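Putative carbohydrate metabolism domain-containing protein (Bacteroides vulgatus, PDB 3S30) is of unproven function but is probably a glycoside hydrolase or carbohydrate-binding protein with a galactose-binding domain-like fold that holds a sodium ion. Local coordinates at residues 107-112 with 120-125; 216-221 with 298-303; 226-231 with 285-290. One frame throughout, in Å; residues are numbered along the deposited sequence. Where two conformers were deposited one is given.

How the contacts relate
The three contacts come from one beta-rich chain and lie well apart, their centres 25 to 28 Å from one another, with no touch between them. Contact 1 closes first along the chain. It is local, joining strands 108-114 and 117-124 of a small three-stranded antiparallel sheet, and it holds Glu107 of the sodium site. Contacts 2 and 3 follow and share strand 218-228. Contact 2 lies at the start of that strand and contact 3 at its end, and contact 3 is nested inside the loop closed by contact 2. Their second segments flank strand 291-297, the antiparallel neighbour of strand 218-228, so this strand pair is held at both ends.

Contact 1. Residues 107-112 with 120-125; sequences ENVKTV and YVLYEA. With NA (sodium ion), chain C.
Val109 and Tyr120 meet diagonally on one face of a two-stranded antiparallel pairing, with Val109 CG2 lying over the Tyr120 ring, 3.7 Å from its centroid. Val109 is paired with Leu122 and Thr111 with Tyr120, both non-hydrogen-bonded pairs. The Tyr120 side chain can be followed outward. Its CB touches Val109 CG1. CG sits against Val109 CB at 3.7 Å. CD1 and CE1 run beneath Val109 CG2, while Thr111 OG1 lies in the ring plane at the edge, 3.3 Å from CE1. CZ is still near Val109 CG2. CG of Tyr120 is anti to its carbonyl carbon (chi1 -67°), which turns one ring face to Val109 CG2. With an alanine here the ring is gone, and Val109 CG2 would probably lose the face it rests on and Thr111 OG1 its neighbour at the edge. Val109 CG1 also packs on Leu122 CG.

Between those pairs, Lys110 and Val121 are hydrogen-bonded: Lys110 N to Val121 O, 3.0 Å, and Val121 N to Lys110 O, 2.9 Å. On the face with these side chains, Asn108 CB sits over the Tyr123 ring in a CH-pi contact, 3.8 Å from the centroid. Water 1 links Glu107 N, Asn108 OD1 and Glu124 OE1. Glu107 OE2 binds the sodium ion at 2.9 Å, with Asn105, Asn165 and Asp343 completing the site. This is a beta hairpin whose first strand starts beside a metal site.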
loop_
_atom_site.group_PDB
_atom_site.type_symbol
_atom_site.label_atom_id
_atom_site.label_comp_id
_atom_site.label_asym_id
_atom_site.label_seq_id
_atom_site.Cartn_x
_atom_site.Cartn_y
_atom_site.Cartn_z
ATOM N N GLU A 107 5.581 -12.294 -7.005
ATOM C CA GLU A 107 5.742 -13.140 -8.210
ATOM C C GLU A 107 4.446 -13.358 -8.956
ATOM O O GLU A 107 4.455 -13.593 -10.161
ATOM C CB GLU A 107 6.288 -14.548 -7.866
ATOM C CG GLU A 107 7.673 -14.582 -7.232
ATOM C CD GLU A 107 8.778 -13.968 -8.101
ATOM O OE1 GLU A 107 8.610 -13.830 -9.334
ATOM O OE2 GLU A 107 9.837 -13.637 -7.530
ATOM N N ASN A 108 3.345 -13.326 -8.213
ATOM C CA ASN A 108 2.082 -13.881 -8.645
ATOM C C ASN A 108 1.052 -12.788 -8.859
ATOM O O ASN A 108 0.905 -11.887 -8.029
ATOM C CB ASN A 108 1.545 -14.843 -7.577
ATOM C CG ASN A 108 2.522 -15.978 -7.232
ATOM O OD1 ASN A 108 2.996 -16.085 -6.091
ATOM N ND2 ASN A 108 2.796 -16.841 -8.202
ATOM N N VAL A 109 0.332 -12.884 -9.973
ATOM C CA VAL A 109 -0.799 -12.014 -10.243
ATOM C C VAL A 109 -1.916 -12.813 -10.880
ATOM O O VAL A 109 -1.672 -13.848 -11.510
ATOM C CB VAL A 109 -0.435 -10.825 -11.180
ATOM C CG1 VAL A 109 0.519 -9.851 -10.471
ATOM C CG2 VAL A 109 0.148 -11.317 -12.495
ATOM N N LYS A 110 -3.140 -12.334 -10.678
ATOM C CA LYS A 110 -4.286 -12.749 -11.469
ATOM C C LYS A 110 -4.850 -11.511 -12.153
ATOM O O LYS A 110 -4.670 -10.396 -11.658
ATOM C CB LYS A 110 -5.344 -13.434 -10.597
ATOM C CG LYS A 110 -5.981 -12.561 -9.519
ATOM C CD LYS A 110 -6.867 -13.396 -8.618
ATOM C CE LYS A 110 -7.494 -12.561 -7.524
ATOM N NZ LYS A 110 -8.266 -13.374 -6.536
ATOM N N THR A 111 -5.506 -11.706 -13.296
ATOM C CA THR A 111 -6.040 -10.605 -14.099
ATOM C C THR A 111 -7.546 -10.500 -13.897
ATOM O O THR A 111 -8.268 -11.498 -13.995
ATOM C CB THR A 111 -5.701 -10.778 -15.594
ATOM O OG1 THR A 111 -4.277 -10.702 -15.775
ATOM C CG2 THR A 111 -6.373 -9.705 -16.443
ATOM N N VAL A 112 -7.999 -9.279 -13.625
ATOM C CA VAL A 112 -9.366 -8.988 -13.210
ATOM C C VAL A 112 -9.960 -7.906 -14.113
ATOM O O VAL A 112 -9.311 -6.881 -14.344
ATOM C CB VAL A 112 -9.390 -8.493 -11.739
ATOM C CG1 VAL A 112 -10.694 -7.780 -11.415
ATOM C CG2 VAL A 112 -9.170 -9.656 -10.777
ATOM N N TYR A 120 -4.086 -6.207 -12.615
ATOM C CA TYR A 120 -3.557 -7.280 -11.748
ATOM C C TYR A 120 -3.942 -7.146 -10.267
ATOM O O TYR A 120 -3.963 -6.044 -9.712
ATOM C CB TYR A 120 -2.033 -7.357 -11.819
ATOM C CG TYR A 120 -1.427 -7.799 -13.139
ATOM C CD1 TYR A 120 -2.031 -8.771 -13.948
ATOM C CD2 TYR A 120 -0.212 -7.265 -13.559
ATOM C CE1 TYR A 120 -1.440 -9.171 -15.146
ATOM C CE2 TYR A 120 0.384 -7.665 -14.738
ATOM C CZ TYR A 120 -0.227 -8.602 -15.529
ATOM O OH TYR A 120 0.396 -8.962 -16.693
ATOM N N VAL A 121 -4.266 -8.282 -9.648
ATOM C CA VAL A 121 -4.345 -8.404 -8.192
ATOM C C VAL A 121 -3.201 -9.328 -7.809
ATOM O O VAL A 121 -3.099 -10.435 -8.334
ATOM C CB VAL A 121 -5.709 -8.996 -7.703
ATOM C CG1 VAL A 121 -5.764 -9.026 -6.179
ATOM C CG2 VAL A 121 -6.903 -8.182 -8.246
ATOM N N LEU A 122 -2.319 -8.860 -6.932
ATOM C CA LEU A 122 -1.167 -9.643 -6.519
ATOM C C LEU A 122 -1.570 -10.478 -5.313
ATOM O O LEU A 122 -2.342 -10.023 -4.465
ATOM C CB LEU A 122 0.037 -8.764 -6.158
ATOM C CG LEU A 122 0.821 -8.033 -7.255
ATOM C CD1 LEU A 122 -0.001 -6.929 -7.868
ATOM C CD2 LEU A 122 2.128 -7.464 -6.698
ATOM N N TYR A 123 -1.045 -11.698 -5.246
ATOM C CA TYR A 123 -1.260 -12.556 -4.096
ATOM C C TYR A 123 0.000 -13.335 -3.708
ATOM O O TYR A 123 0.904 -13.514 -4.513
ATOM C CB TYR A 123 -2.425 -13.509 -4.366
ATOM C CG TYR A 123 -2.234 -14.436 -5.535
ATOM C CD1 TYR A 123 -2.584 -14.041 -6.825
ATOM C CD2 TYR A 123 -1.726 -15.727 -5.354
ATOM C CE1 TYR A 123 -2.424 -14.902 -7.909
ATOM C CE2 TYR A 123 -1.567 -16.603 -6.434
ATOM C CZ TYR A 123 -1.923 -16.181 -7.705
ATOM O OH TYR A 123 -1.779 -17.026 -8.774
ATOM N N GLU A 124 0.032 -13.800 -2.465
ATOM C CA GLU A 124 1.137 -14.613 -1.945
ATOM C C GLU A 124 0.568 -15.854 -1.261
ATOM O O GLU A 124 -0.173 -15.742 -0.284
ATOM C CB GLU A 124 1.950 -13.794 -0.933
ATOM C CG GLU A 124 3.277 -14.447 -0.488
ATOM C CD GLU A 124 4.363 -14.399 -1.555
ATOM O OE1 GLU A 124 4.415 -13.409 -2.320
ATOM O OE2 GLU A 124 5.170 -15.346 -1.620
ATOM N N ALA A 125 0.917 -17.029 -1.781
ATOM C CA ALA A 125 0.477 -18.313 -1.220
ATOM C C ALA A 125 1.688 -19.123 -0.775
ATOM O O ALA A 125 2.666 -19.229 -1.515
ATOM C CB ALA A 125 -0.326 -19.105 -2.256
HETATM NA NA NA C . 10.385 -11.145 -6.191
HETATM O O HOH W 1 4.643 -13.967 -4.879
HETATM O O HOH W 2 2.576 -11.685 -5.605
#

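Contact 2. Residues 216-221 with 298-303; sequences YEPIKL and FNYEHY
The Phe298 ring receives Pro218 on one face and backbone at its edge. Pro218 CG stands over that face, 3.9 Å from the ring centroid, in a CH-pi contact. CB of the same proline reaches Phe298 CE1 at 3.7 Å. Ile219 O and Lys220 CA lie in the ring plane at the edge. The Tyr300 ring is met at its edge, in plane, by Pro218 O, and the side chains of Pro218 and Tyr300 cross at about a right angle.

Two hydrogen bonds fix the loop to the strand. Tyr300 OH donates to Pro218 O over 2.7 Å, tilted 19° from the carbonyl plane. Phe298 N donates to Ile219 O over 2.6 Å, and this bond is nearly straight at 174°. Successive carbonyls of the strand are therefore used, one by a side chain and one by the backbone. CG of Tyr300 is anti to its carbonyl carbon (chi1 -70°), which carries the hydroxyl across to Pro218. There it also touches Pro218 CD at 3.3 Å and Glu217 CB at 3.6 Å. Within the loop, Asn299 OD1 accepts from His302 N in an Asx motif.

Ile219 and Lys220 form a classic beta bulge opposite Val348. Strand 339-349 thus borders the start of strand 218-228, and its Leu347 touches Phe298. Strand 247-254 brings Phe252 against both Pro218 and Tyr300, and Ala278 of strand 276-281 packs on Phe298 and Tyr300.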
loop_
_atom_site.group_PDB
_atom_site.type_symbol
_atom_site.label_atom_id
_atom_site.label_comp_id
_atom_site.label_asym_id
_atom_site.label_seq_id
_atom_site.Cartn_x
_atom_site.Cartn_y
_atom_site.Cartn_z
ATOM N N TYR A 216 0.667 -12.698 15.260
ATOM C CA TYR A 216 2.000 -12.441 15.789
ATOM C C TYR A 216 2.207 -10.978 16.136
ATOM O O TYR A 216 1.414 -10.112 15.767
ATOM C CB TYR A 216 3.062 -12.916 14.796
ATOM C CG TYR A 216 2.900 -14.375 14.442
ATOM C CD1 TYR A 216 3.096 -15.358 15.396
ATOM C CD2 TYR A 216 2.524 -14.768 13.159
ATOM C CE1 TYR A 216 2.932 -16.704 15.089
ATOM C CE2 TYR A 216 2.362 -16.110 12.839
ATOM C CZ TYR A 216 2.569 -17.073 13.812
ATOM O OH TYR A 216 2.411 -18.406 13.515
ATOM N N GLU A 217 3.283 -10.718 16.865
ATOM C CA GLU A 217 3.702 -9.355 17.174
ATOM C C GLU A 217 4.881 -9.016 16.259
ATOM O O GLU A 217 5.976 -9.552 16.431
ATOM C CB GLU A 217 4.037 -9.185 18.669
ATOM C CG GLU A 217 3.918 -10.467 19.492
ATOM C CD GLU A 217 3.971 -10.254 20.988
ATOM O OE1 GLU A 217 3.828 -9.105 21.460
ATOM O OE2 GLU A 217 4.148 -11.263 21.697
ATOM N N PRO A 218 4.645 -8.160 15.247
ATOM C CA PRO A 218 5.712 -7.808 14.307
ATOM C C PRO A 218 6.726 -6.876 14.932
ATOM O O PRO A 218 6.355 -6.021 15.736
ATOM C CB PRO A 218 4.968 -7.093 13.178
ATOM C CG PRO A 218 3.771 -6.509 13.819
ATOM C CD PRO A 218 3.373 -7.487 14.910
ATOM N N ILE A 219 7.996 -7.038 14.578
ATOM C CA ILE A 219 9.031 -6.152 15.098
ATOM C C ILE A 219 9.672 -5.309 14.008
ATOM O O ILE A 219 9.998 -4.152 14.248
ATOM C CB ILE A 219 10.105 -6.895 15.966
ATOM C CG1 ILE A 219 10.646 -8.149 15.276
ATOM C CG2 ILE A 219 9.520 -7.274 17.319
ATOM C CD1 ILE A 219 11.624 -8.926 16.143
ATOM N N LYS A 220 9.847 -5.850 12.808
ATOM C CA LYS A 220 10.380 -5.026 11.725
ATOM C C LYS A 220 9.895 -5.407 10.336
ATOM O O LYS A 220 9.513 -6.566 10.072
ATOM C CB LYS A 220 11.915 -4.940 11.790
ATOM C CG LYS A 220 12.646 -6.249 11.730
ATOM C CD LYS A 220 14.135 -6.087 12.055
ATOM C CE LYS A 220 14.387 -6.089 13.569
ATOM N NZ LYS A 220 15.818 -5.850 13.931
ATOM N N LEU A 221 9.870 -4.393 9.473
ATOM C CA LEU A 221 9.519 -4.554 8.072
ATOM C C LEU A 221 10.787 -4.337 7.268
ATOM O O LEU A 221 11.364 -3.247 7.293
ATOM C CB LEU A 221 8.437 -3.531 7.652
ATOM C CG LEU A 221 7.959 -3.602 6.186
ATOM C CD1 LEU A 221 7.182 -4.902 5.907
ATOM C CD2 LEU A 221 7.123 -2.383 5.812
ATOM N N PHE A 298 9.224 -1.678 14.316
ATOM C CA PHE A 298 7.927 -1.343 14.920
ATOM C C PHE A 298 8.120 -0.626 16.256
ATOM O O PHE A 298 8.856 -1.090 17.127
ATOM C CB PHE A 298 7.046 -2.586 15.089
ATOM C CG PHE A 298 6.270 -2.943 13.855
ATOM C CD1 PHE A 298 6.884 -3.617 12.797
ATOM C CD2 PHE A 298 4.927 -2.591 13.732
ATOM C CE1 PHE A 298 6.171 -3.952 11.657
ATOM C CE2 PHE A 298 4.203 -2.917 12.586
ATOM C CZ PHE A 298 4.826 -3.594 11.551
ATOM N N ASN A 299 7.452 0.517 16.384
ATOM C CA ASN A 299 7.466 1.342 17.581
ATOM C C ASN A 299 6.216 1.073 18.429
ATOM O O ASN A 299 5.148 1.619 18.159
ATOM C CB ASN A 299 7.533 2.818 17.158
ATOM C CG ASN A 299 7.877 3.755 18.305
ATOM O OD1 ASN A 299 7.753 3.395 19.481
ATOM N ND2 ASN A 299 8.312 4.978 17.961
ATOM N N TYR A 300 6.350 0.220 19.439
ATOM C CA TYR A 300 5.257 -0.042 20.404
ATOM C C TYR A 300 5.242 0.970 21.539
ATOM O O TYR A 300 4.188 1.259 22.105
ATOM C CB TYR A 300 5.389 -1.429 21.023
ATOM C CG TYR A 300 5.109 -2.565 20.081
ATOM C CD1 TYR A 300 6.061 -2.967 19.134
ATOM C CD2 TYR A 300 3.899 -3.250 20.134
ATOM C CE1 TYR A 300 5.809 -4.028 18.263
ATOM C CE2 TYR A 300 3.640 -4.318 19.270
ATOM C CZ TYR A 300 4.600 -4.698 18.336
ATOM O OH TYR A 300 4.338 -5.751 17.490
ATOM N N GLU A 301 6.423 1.481 21.876
ATOM C CA GLU A 301 6.602 2.420 22.990
ATOM C C GLU A 301 5.871 3.755 22.790
ATOM O O GLU A 301 5.438 4.369 23.759
ATOM C CB GLU A 301 8.102 2.647 23.220
ATOM C CG GLU A 301 8.454 3.671 24.304
ATOM C CD GLU A 301 8.703 5.071 23.762
ATOM O OE1 GLU A 301 8.986 5.208 22.546
ATOM O OE2 GLU A 301 8.632 6.031 24.562
ATOM N N HIS A 302 5.717 4.193 21.541
ATOM C CA HIS A 302 5.030 5.459 21.255
ATOM C C HIS A 302 3.545 5.450 21.662
ATOM O O HIS A 302 3.000 6.495 22.039
ATOM C CB HIS A 302 5.172 5.826 19.769
ATOM C CG HIS A 302 4.357 7.013 19.357
ATOM N ND1 HIS A 302 4.824 8.305 19.443
ATOM C CD2 HIS A 302 3.096 7.101 18.874
ATOM C CE1 HIS A 302 3.887 9.138 19.025
ATOM N NE2 HIS A 302 2.827 8.431 18.677
ATOM N N TYR A 303 2.908 4.279 21.586
ATOM C CA TYR A 303 1.464 4.148 21.831
ATOM C C TYR A 303 1.101 3.673 23.244
ATOM O O TYR A 303 -0.005 3.925 23.713
ATOM C CB TYR A 303 0.846 3.225 20.781
ATOM C CG TYR A 303 1.083 3.727 19.375
ATOM C CD1 TYR A 303 0.250 4.680 18.811
ATOM C CD2 TYR A 303 2.171 3.277 18.630
ATOM C CE1 TYR A 303 0.476 5.154 17.527
ATOM C CE2 TYR A 303 2.407 3.740 17.351
ATOM C CZ TYR A 303 1.556 4.676 16.802
ATOM O OH TYR A 303 1.796 5.146 15.537
#

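Contact 3. Residues 226-231 with 285-290; sequences KYKAGP and THETSE
A short antiparallel beta bridge at the surface joins Tyr227, near the end of strand 218-228, to Thr288 in the loop that leads into strand 291-297. The pair is hydrogen-bonded: Tyr227 N gives to Thr288 O at 3.0 Å, and Thr288 N gives to Tyr227 O at 2.8 Å. Glu287 adds a third bond. Its chain is extended beyond CG (chi2 -172°), which brings OE2 to Ala229 N at 2.6 Å, on the anti side of the carboxylate. OE2 also lies 3.3 Å from Ala229 CB.

Beyond the bridge, Thr288 OG1 accepts from Glu290 N in an ST turn, where the chain turns a corner into strand 291-297. Lys226 runs along this turn with an extended chain. Its CG faces the Glu290 backbone, and CE comes to 3.1 Å from Ser289 O. Water 3 accepts from Lys226 NZ at 2.6 Å and donates to that same oxygen. Trp291 gives Lys226 a cation-pi partner. The Tyr227 ring passes obliquely to Glu287 CG, and its hydroxyl bonds to Ala325 O.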
loop_
_atom_site.group_PDB
_atom_site.type_symbol
_atom_site.label_atom_id
_atom_site.label_comp_id
_atom_site.label_asym_id
_atom_site.label_seq_id
_atom_site.Cartn_x
_atom_site.Cartn_y
_atom_site.Cartn_z
ATOM N N LYS A 226 13.724 0.583 -5.233
ATOM C CA LYS A 226 14.297 1.565 -6.139
ATOM C C LYS A 226 13.222 2.638 -6.296
ATOM O O LYS A 226 12.027 2.328 -6.257
ATOM C CB LYS A 226 14.601 0.959 -7.519
ATOM C CG LYS A 226 15.654 -0.151 -7.570
ATOM C CD LYS A 226 15.907 -0.554 -9.016
ATOM C CE LYS A 226 16.978 -1.622 -9.145
ATOM N NZ LYS A 226 17.172 -2.118 -10.551
ATOM N N TYR A 227 13.632 3.893 -6.460
ATOM C CA TYR A 227 12.684 4.992 -6.599
ATOM C C TYR A 227 13.220 6.069 -7.497
ATOM O O TYR A 227 14.394 6.449 -7.412
ATOM C CB TYR A 227 12.350 5.626 -5.249
ATOM C CG TYR A 227 11.231 6.673 -5.314
ATOM C CD1 TYR A 227 9.934 6.318 -5.675
ATOM C CD2 TYR A 227 11.480 8.000 -5.024
ATOM C CE1 TYR A 227 8.924 7.265 -5.744
ATOM C CE2 TYR A 227 10.476 8.949 -5.070
ATOM C CZ TYR A 227 9.199 8.578 -5.420
ATOM O OH TYR A 227 8.213 9.535 -5.462
ATOM N N LYS A 228 12.338 6.552 -8.357
ATOM C CA LYS A 228 12.612 7.665 -9.243
ATOM C C LYS A 228 11.324 8.516 -9.250
ATOM O O LYS A 228 10.252 8.022 -9.585
ATOM C CB LYS A 228 12.991 7.114 -10.623
ATOM C CG LYS A 228 12.978 8.091 -11.797
ATOM C CD LYS A 228 14.207 8.961 -11.849
ATOM C CE LYS A 228 14.394 9.569 -13.240
ATOM N NZ LYS A 228 15.662 10.349 -13.323
ATOM N N ALA A 229 11.436 9.768 -8.814
ATOM C CA ALA A 229 10.344 10.732 -8.906
ATOM C C ALA A 229 10.003 11.047 -10.378
ATOM O O ALA A 229 10.876 11.005 -11.234
ATOM C CB ALA A 229 10.712 12.016 -8.150
ATOM N N GLY A 230 8.726 11.315 -10.661
ATOM C CA GLY A 230 8.303 11.793 -11.973
ATOM C C GLY A 230 8.703 13.253 -12.211
ATOM O O GLY A 230 9.015 13.987 -11.259
ATOM N N PRO A 231 8.699 13.684 -13.490
ATOM C CA PRO A 231 9.228 14.994 -13.865
ATOM C C PRO A 231 8.289 16.163 -13.552
ATOM O O PRO A 231 8.746 17.302 -13.444
ATOM C CB PRO A 231 9.456 14.865 -15.376
ATOM C CG PRO A 231 8.450 13.829 -15.836
ATOM C CD PRO A 231 8.197 12.920 -14.655
ATOM N N THR A 285 14.061 8.253 2.245
ATOM C CA THR A 285 13.160 8.057 1.102
ATOM C C THR A 285 13.796 8.484 -0.251
ATOM O O THR A 285 13.073 8.750 -1.225
ATOM C CB THR A 285 11.862 8.846 1.376
ATOM O OG1 THR A 285 10.759 8.233 0.713
ATOM C CG2 THR A 285 11.976 10.296 0.963
ATOM N N HIS A 286 15.134 8.523 -0.302
ATOM C CA HIS A 286 15.882 9.046 -1.460
ATOM C C HIS A 286 15.694 8.249 -2.758
ATOM O O HIS A 286 15.395 7.054 -2.740
ATOM C CB HIS A 286 17.405 9.171 -1.147
ATOM C CG HIS A 286 18.115 7.859 -0.978
ATOM N ND1 HIS A 286 18.164 7.188 0.224
ATOM C CD2 HIS A 286 18.820 7.102 -1.854
ATOM C CE1 HIS A 286 18.851 6.066 0.079
ATOM N NE2 HIS A 286 19.264 5.992 -1.174
ATOM N N GLU A 287 15.903 8.932 -3.882
ATOM C CA GLU A 287 15.870 8.302 -5.205
ATOM C C GLU A 287 17.074 7.413 -5.425
ATOM O O GLU A 287 18.188 7.734 -4.995
ATOM C CB GLU A 287 15.862 9.359 -6.318
ATOM C CG GLU A 287 14.657 10.267 -6.313
ATOM C CD GLU A 287 14.612 11.155 -7.531
ATOM O OE1 GLU A 287 15.405 12.120 -7.610
ATOM O OE2 GLU A 287 13.786 10.885 -8.419
ATOM N N THR A 288 16.858 6.313 -6.138
ATOM C CA THR A 288 17.964 5.422 -6.497
ATOM C C THR A 288 17.541 4.381 -7.529
ATOM O O THR A 288 16.401 3.908 -7.532
ATOM C CB THR A 288 18.557 4.711 -5.245
ATOM O OG1 THR A 288 19.530 3.748 -5.654
ATOM C CG2 THR A 288 17.476 3.999 -4.449
ATOM N N SER A 289 18.485 4.042 -8.399
ATOM C CA SER A 289 18.283 2.987 -9.386
ATOM C C SER A 289 18.958 1.678 -8.955
ATOM O O SER A 289 18.941 0.698 -9.690
ATOM C CB SER A 289 18.796 3.448 -10.745
ATOM O OG SER A 289 18.133 4.641 -11.140
ATOM N N GLU A 290 19.521 1.659 -7.745
ATOM C CA GLU A 290 20.112 0.464 -7.136
ATOM C C GLU A 290 19.173 -0.104 -6.063
ATOM O O GLU A 290 18.661 0.647 -5.234
ATOM C CB GLU A 290 21.442 0.800 -6.436
ATOM C CG GLU A 290 22.510 1.453 -7.303
ATOM C CD GLU A 290 23.849 1.649 -6.568
ATOM O OE1 GLU A 290 24.280 0.737 -5.822
ATOM O OE2 GLU A 290 24.479 2.714 -6.751
HETATM O O HOH W 3 17.897 -0.292 -12.245
HETATM O O HOH W 4 16.423 7.245 -9.610
#